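Local coordinates for ESX-1 secretion-associated protein EspB (Mycobacterium marinum, PDB 7P0Z) that is secreted through the mycobacterial ESX-1 system and assembles into heptamers that probably form a channel-like structure involved in protein transport, at residues A47-Y61 with K268-P280. Sequence-based numbering, arbitrary orientation.
Sequences AAEQLAVSADNVRLY and KADLEPVNPPKPP
Ala-47 lies beside Ala-269 at one end of the contact and Tyr-61 beside Lys-278 at the other, the chain that leaves helix 244-268 running along helix 42-81 in the same direction. This chain is extended from Leu-271 on, and its proline-rich part from Pro-276 to Pro-280 has polyproline II-like angles (phi -61 to -77°, psi 139 to 151°), so about four helical turns are followed; midway, Ser-54 CA is 5.4 Å from Val-274 CA. One hydrogen bond joins the segments: Val-274 N donates to Ser-54 OG at 3.2 Å, bent to 138° at the hydrogen. The same hydroxyl oxygen also receives a weak bond from Gln-50 NE2, one turn earlier. Gln-50 extends its CG anti to the backbone N and then bends at chi2, which lays the amide across Pro-273, NE2 coming 3.5 Å from Pro-273 CA. Beside it, Leu-271 CD1 touches both Ala-47 CB (3.9 Å) and Leu-51 CG (4.0 Å). At the far end Pro-276 packs on the Tyr-61 ring, its CB 4.0 Å from the centroid in a CH-pi contact over the face, while Pro-276 O sits above the ring plane toward the rim. Lys-278 CB lies 3.8 Å from Tyr-61 CE2, so the passing chain covers one face and part of the edge of the ring. Val-58 CG2 borders both Val-274 and Pro-276. The contact thus ties the PE-family helix to an extended segment of the PPE-family region within one elongated helical bundle. Helix 181-224 also binds this segment, through Gln-210 to Glu-272 O and Trp-196 to Pro-277 O; Gln-166 of a neighbouring subunit bonds Gln-50 NE2, and helix 149-166 of the same chain covers Leu-51 and Val-58 with Met-151 and Trp-158.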
# COMPACT_ATOMS: atom_id res chain seq x y z
N ALA A 47 11.83 16.67 24.13
CA ALA A 47 11.27 17.27 22.93
C ALA A 47 11.88 18.63 22.66
O ALA A 47 12.20 18.96 21.52
CB ALA A 47 9.76 17.37 23.07
N ALA A 48 12.04 19.43 23.70
CA ALA A 48 12.64 20.74 23.51
C ALA A 48 14.07 20.61 23.02
O ALA A 48 14.51 21.37 22.15
CB ALA A 48 12.58 21.54 24.80
N GLU A 49 14.81 19.66 23.56
CA GLU A 49 16.18 19.50 23.11
C GLU A 49 16.25 18.97 21.69
O GLU A 49 17.11 19.38 20.91
CB GLU A 49 16.93 18.60 24.07
CG GLU A 49 17.67 19.39 25.08
CD GLU A 49 17.81 18.67 26.37
OE1 GLU A 49 17.67 17.43 26.38
OE2 GLU A 49 18.06 19.33 27.40
N GLN A 50 15.34 18.07 21.33
CA GLN A 50 15.27 17.61 19.95
C GLN A 50 15.01 18.77 19.00
O GLN A 50 15.65 18.87 17.95
CB GLN A 50 14.19 16.55 19.81
CG GLN A 50 14.01 16.00 18.40
CD GLN A 50 15.26 15.38 17.83
OE1 GLN A 50 15.63 14.27 18.20
NE2 GLN A 50 15.92 16.08 16.94
N LEU A 51 14.08 19.65 19.37
CA LEU A 51 13.82 20.83 18.55
C LEU A 51 15.03 21.73 18.44
O LEU A 51 15.33 22.25 17.37
CB LEU A 51 12.64 21.61 19.10
CG LEU A 51 11.28 21.03 18.76
CD1 LEU A 51 10.18 21.84 19.38
CD2 LEU A 51 11.12 20.99 17.26
N ALA A 52 15.72 21.96 19.55
CA ALA A 52 16.89 22.82 19.49
C ALA A 52 17.95 22.25 18.56
O ALA A 52 18.54 22.97 17.76
CB ALA A 52 17.45 23.03 20.89
N VAL A 53 18.17 20.94 18.64
CA VAL A 53 19.17 20.31 17.79
C VAL A 53 18.75 20.37 16.33
O VAL A 53 19.58 20.65 15.45
CB VAL A 53 19.42 18.87 18.26
CG1 VAL A 53 20.42 18.21 17.36
CG2 VAL A 53 19.97 18.87 19.64
N SER A 54 17.49 20.11 16.05
CA SER A 54 17.02 20.20 14.67
C SER A 54 17.18 21.61 14.13
O SER A 54 17.56 21.79 12.97
CB SER A 54 15.57 19.75 14.59
OG SER A 54 15.48 18.35 14.55
N ALA A 55 16.89 22.61 14.94
CA ALA A 55 17.06 23.99 14.50
C ALA A 55 18.52 24.29 14.19
O ALA A 55 18.82 24.90 13.16
CB ALA A 55 16.53 24.95 15.55
N ASP A 56 19.42 23.88 15.07
CA ASP A 56 20.84 24.06 14.80
C ASP A 56 21.26 23.39 13.50
O ASP A 56 22.03 23.96 12.72
CB ASP A 56 21.66 23.51 15.96
CG ASP A 56 21.72 24.45 17.12
OD1 ASP A 56 21.69 25.67 16.89
OD2 ASP A 56 21.79 23.98 18.27
N ASN A 57 20.77 22.19 13.25
CA ASN A 57 21.18 21.48 12.06
C ASN A 57 20.66 22.16 10.80
O ASN A 57 21.36 22.24 9.78
CB ASN A 57 20.73 20.03 12.16
CG ASN A 57 21.59 19.25 13.12
OD1 ASN A 57 22.40 19.81 13.84
ND2 ASN A 57 21.39 17.95 13.17
N VAL A 58 19.45 22.69 10.86
CA VAL A 58 18.91 23.41 9.73
C VAL A 58 19.72 24.68 9.47
O VAL A 58 20.02 25.01 8.32
CB VAL A 58 17.42 23.72 9.95
CG1 VAL A 58 16.94 24.79 9.00
CG2 VAL A 58 16.61 22.46 9.79
N ARG A 59 20.11 25.39 10.52
CA ARG A 59 20.91 26.59 10.33
C ARG A 59 22.25 26.27 9.68
O ARG A 59 22.73 26.99 8.79
CB ARG A 59 21.10 27.31 11.66
CG ARG A 59 19.88 28.10 12.08
CD ARG A 59 20.11 28.93 13.31
NE ARG A 59 20.27 28.10 14.49
CZ ARG A 59 19.31 27.85 15.37
NH1 ARG A 59 18.11 28.37 15.23
NH2 ARG A 59 19.57 27.08 16.40
N LEU A 60 22.86 25.17 10.11
CA LEU A 60 24.12 24.73 9.52
C LEU A 60 23.98 24.46 8.02
O LEU A 60 24.80 24.91 7.21
CB LEU A 60 24.58 23.48 10.24
CG LEU A 60 25.96 22.98 9.89
CD1 LEU A 60 26.97 23.85 10.58
CD2 LEU A 60 26.06 21.57 10.33
N TYR A 61 22.94 23.74 7.63
CA TYR A 61 22.80 23.48 6.21
C TYR A 61 22.46 24.74 5.42
O TYR A 61 22.76 24.82 4.23
CB TYR A 61 21.77 22.40 5.98
CG TYR A 61 22.39 21.08 6.11
CD1 TYR A 61 22.54 20.49 7.34
CD2 TYR A 61 22.90 20.43 5.00
CE1 TYR A 61 23.13 19.30 7.47
CE2 TYR A 61 23.50 19.23 5.12
CZ TYR A 61 23.61 18.67 6.35
OH TYR A 61 24.21 17.46 6.49
N LYS A 268 3.68 10.74 22.43
CA LYS A 268 3.51 11.73 21.39
C LYS A 268 4.57 12.81 21.43
O LYS A 268 4.80 13.47 20.42
CB LYS A 268 2.14 12.37 21.49
CG LYS A 268 1.06 11.46 21.08
CD LYS A 268 -0.21 12.20 20.89
CE LYS A 268 -1.28 11.24 20.53
NZ LYS A 268 -0.95 10.55 19.28
N ALA A 269 5.23 13.00 22.56
CA ALA A 269 6.30 13.97 22.64
C ALA A 269 7.62 13.44 22.15
O ALA A 269 8.66 14.01 22.46
CB ALA A 269 6.45 14.47 24.07
N ASP A 270 7.62 12.36 21.41
CA ASP A 270 8.83 11.80 20.84
C ASP A 270 8.95 12.30 19.41
O ASP A 270 8.31 11.77 18.50
CB ASP A 270 8.79 10.28 20.91
CG ASP A 270 10.15 9.68 20.95
OD1 ASP A 270 11.01 10.20 21.67
OD2 ASP A 270 10.36 8.67 20.26
N LEU A 271 9.77 13.32 19.21
CA LEU A 271 9.81 14.03 17.95
C LEU A 271 10.84 13.45 17.01
O LEU A 271 11.92 13.04 17.42
CB LEU A 271 10.11 15.51 18.18
CG LEU A 271 8.96 16.18 18.91
CD1 LEU A 271 9.28 17.63 19.17
CD2 LEU A 271 7.70 16.02 18.10
N GLU A 272 10.48 13.41 15.74
CA GLU A 272 11.42 12.99 14.73
C GLU A 272 12.54 14.01 14.59
O GLU A 272 12.29 15.21 14.62
CB GLU A 272 10.72 12.84 13.40
CG GLU A 272 9.81 11.68 13.36
CD GLU A 272 10.54 10.41 13.10
OE1 GLU A 272 10.82 10.10 11.91
OE2 GLU A 272 10.86 9.71 14.07
N PRO A 273 13.78 13.57 14.44
CA PRO A 273 14.84 14.50 14.04
C PRO A 273 14.65 14.95 12.61
O PRO A 273 13.99 14.30 11.80
CB PRO A 273 16.10 13.67 14.20
CG PRO A 273 15.65 12.30 14.05
CD PRO A 273 14.28 12.21 14.60
N VAL A 274 15.24 16.09 12.30
CA VAL A 274 15.16 16.68 10.97
C VAL A 274 16.56 16.68 10.39
O VAL A 274 17.42 17.41 10.89
CB VAL A 274 14.60 18.11 11.03
CG1 VAL A 274 14.53 18.71 9.66
CG2 VAL A 274 13.25 18.11 11.67
N ASN A 275 16.80 15.89 9.35
CA ASN A 275 18.11 15.98 8.72
C ASN A 275 18.01 16.62 7.35
O ASN A 275 17.38 16.07 6.44
CB ASN A 275 18.85 14.66 8.62
CG ASN A 275 18.10 13.62 7.91
OD1 ASN A 275 16.93 13.77 7.60
ND2 ASN A 275 18.80 12.57 7.52
N PRO A 276 18.63 17.77 7.17
CA PRO A 276 18.58 18.45 5.89
C PRO A 276 19.51 17.80 4.89
O PRO A 276 20.63 17.42 5.25
CB PRO A 276 19.05 19.87 6.23
CG PRO A 276 19.15 19.91 7.71
CD PRO A 276 19.36 18.54 8.18
N PRO A 277 19.09 17.66 3.65
CA PRO A 277 20.03 17.23 2.62
C PRO A 277 21.02 18.34 2.33
O PRO A 277 20.72 19.52 2.48
CB PRO A 277 19.14 16.97 1.42
CG PRO A 277 18.01 17.89 1.61
CD PRO A 277 17.80 18.06 3.08
N LYS A 278 22.21 17.97 1.94
CA LYS A 278 23.16 18.99 1.57
C LYS A 278 22.78 19.56 0.22
O LYS A 278 22.15 18.89 -0.60
CB LYS A 278 24.57 18.44 1.52
CG LYS A 278 24.77 17.40 0.48
CD LYS A 278 26.19 16.96 0.56
CE LYS A 278 27.10 18.10 0.22
NZ LYS A 278 28.53 17.74 0.27
N PRO A 279 23.10 20.82 -0.03
CA PRO A 279 22.71 21.44 -1.28
C PRO A 279 23.46 20.82 -2.44
O PRO A 279 24.63 20.42 -2.30
CB PRO A 279 23.08 22.91 -1.08
CG PRO A 279 24.09 22.90 -0.00
CD PRO A 279 23.75 21.77 0.88
N PRO A 280 22.85 20.73 -3.61
CA PRO A 280 23.56 20.23 -4.78
C PRO A 280 24.75 21.12 -5.11
O PRO A 280 24.73 22.32 -4.86
CB PRO A 280 22.51 20.27 -5.89
CG PRO A 280 21.58 21.29 -5.46
CD PRO A 280 21.53 21.26 -3.97